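Local coordinates for ThermoDBP-single stranded DNA binding protein (Thermoproteus tenax, PDB 3TEK) that binds single-stranded DNA, probably standing in for the canonical single-stranded DNA-binding protein that is displaced in the Thermoproteales, at residues Gly33-Ala37 and Gly38-Gly42. Residues are numbered along the deposited sequence; the frame is centred on the assembly and turned at random.
Sequences GKTSA and GRLFG
Ser-36 and Arg-39 meet where a loop turns into a short helix, and their contact is a compact case of N-capping. The hydroxyl of Ser-36 swings in between its own backbone N and carbonyl carbon (chi1 63°), which turns OG back over the first turn. There Ser-36 OG accepts a weak capping bond from Arg-39 N, 3.4 Å away. The same oxygen lies against the root of the arginine side chain, with Arg-39 CG 3.3 Å from Ser-36 OG, while Ser-36 N is buried without a partner.

Thr-35 borders the arginine as well. With its hydroxyl turned trans to the backbone N (chi1 -174°), Thr-35 OG1 comes within 3.4 Å of Arg-39 CB, and the two side chains run past each other at a slant. The arginine chain bends partway along, and its guanidinium is held by a salt bridge from Arg-39 NH2 to Glu-51 OE2. Thr-35 CG2 meets Leu-40 CB at 4.0 Å, the two side chains being roughly perpendicular.

Two i to i+4 backbone bonds secure the turn: Leu-40 N donates to Ser-36 O at 2.9 Å, and Phe-41 N to Ala-37 O at 2.8 Å. Leu-40 CD2 sits 3.6 Å above one face of the neighbouring Phe-41 ring, offset toward its rim, so consecutive side chains pack together beside the capped turn.

The helix follows strand 23-31 through this loop. Thr-35 pairs by backbone with Phe-116 of strand 116-124, whose side chain also touches Thr-35 and Leu-40. Against helix 83-108, Ala-37 rests on Phe-100 and Phe-101, and Phe-41 on Phe-93 and Lys-97, so the short helix touches both strand 116-124 of the sheet and helix 83-108.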
loop_
_atom_site.group_PDB
_atom_site.type_symbol
_atom_site.label_atom_id
_atom_site.label_comp_id
_atom_site.label_asym_id
_atom_site.label_seq_id
_atom_site.Cartn_x
_atom_site.Cartn_y
_atom_site.Cartn_z
ATOM N N GLY A 33 5.904 6.383 2.793
ATOM C CA GLY A 33 6.704 7.251 3.601
ATOM C C GLY A 33 8.060 6.648 3.829
ATOM O O GLY A 33 8.348 5.488 3.463
ATOM N N LYS A 34 8.904 7.482 4.416
ATOM C CA LYS A 34 10.297 7.161 4.701
ATOM C C LYS A 34 10.299 6.106 5.802
ATOM O O LYS A 34 9.770 6.341 6.891
ATOM C CB LYS A 34 11.013 8.454 5.145
ATOM C CG LYS A 34 12.540 8.444 5.210
ATOM C CD LYS A 34 13.035 9.907 5.317
ATOM C CE LYS A 34 14.408 10.055 5.925
ATOM N NZ LYS A 34 14.655 11.495 6.216
ATOM N N THR A 35 10.877 4.945 5.531
ATOM C CA THR A 35 10.776 3.826 6.468
ATOM C C THR A 35 11.928 2.839 6.264
ATOM O O THR A 35 12.832 3.099 5.485
ATOM C CB THR A 35 9.424 3.112 6.328
ATOM O OG1 THR A 35 9.296 2.104 7.340
ATOM C CG2 THR A 35 9.275 2.482 4.957
ATOM N N SER A 36 11.895 1.727 6.975
ATOM C CA SER A 36 12.903 0.685 6.813
ATOM C C SER A 36 12.142 -0.598 6.656
ATOM O O SER A 36 10.924 -0.621 6.930
ATOM C CB SER A 36 13.812 0.592 8.042
ATOM O OG SER A 36 13.072 0.226 9.201
ATOM N N ALA A 37 12.852 -1.642 6.210
ATOM C CA ALA A 37 12.275 -2.986 6.005
ATOM C C ALA A 37 11.695 -3.572 7.290
ATOM O O ALA A 37 10.570 -4.064 7.300
ATOM C CB ALA A 37 13.307 -3.951 5.412
ATOM N N GLY A 38 12.459 -3.502 8.376
ATOM C CA GLY A 38 11.984 -3.941 9.674
ATOM C C GLY A 38 10.671 -3.276 10.088
ATOM O O GLY A 38 9.765 -3.944 10.594
ATOM N N ARG A 39 10.572 -1.962 9.906
ATOM C CA ARG A 39 9.365 -1.220 10.308
ATOM C C ARG A 39 8.192 -1.562 9.430
ATOM O O ARG A 39 7.084 -1.776 9.906
ATOM C CB ARG A 39 9.575 0.290 10.212
ATOM C CG ARG A 39 10.521 0.891 11.236
ATOM C CD ARG A 39 10.552 2.428 11.096
ATOM N NE ARG A 39 9.220 3.025 10.930
ATOM C CZ ARG A 39 8.310 3.178 11.891
ATOM N NH1 ARG A 39 8.549 2.781 13.141
ATOM N NH2 ARG A 39 7.139 3.737 11.599
ATOM N N LEU A 40 8.444 -1.597 8.131
ATOM C CA LEU A 40 7.365 -1.728 7.162
ATOM C C LEU A 40 6.888 -3.175 7.022
ATOM O O LEU A 40 5.679 -3.436 7.029
ATOM C CB LEU A 40 7.798 -1.189 5.797
ATOM C CG LEU A 40 6.746 -1.311 4.682
ATOM C CD1 LEU A 40 5.476 -0.476 4.945
ATOM C CD2 LEU A 40 7.431 -0.963 3.349
ATOM N N PHE A 41 7.840 -4.089 6.863
ATOM C CA PHE A 41 7.539 -5.492 6.554
ATOM C C PHE A 41 7.768 -6.439 7.723
ATOM O O PHE A 41 7.336 -7.583 7.656
ATOM C CB PHE A 41 8.394 -6.013 5.389
ATOM C CG PHE A 41 8.163 -5.322 4.074
ATOM C CD1 PHE A 41 6.900 -5.266 3.502
ATOM C CD2 PHE A 41 9.233 -4.745 3.388
ATOM C CE1 PHE A 41 6.709 -4.632 2.266
ATOM C CE2 PHE A 41 9.059 -4.122 2.165
ATOM C CZ PHE A 41 7.791 -4.057 1.601
ATOM N N GLY A 42 8.440 -5.975 8.772
ATOM C CA GLY A 42 8.855 -6.841 9.885
ATOM C C GLY A 42 8.195 -6.532 11.220
ATOM O O GLY A 42 7.097 -5.963 11.272
#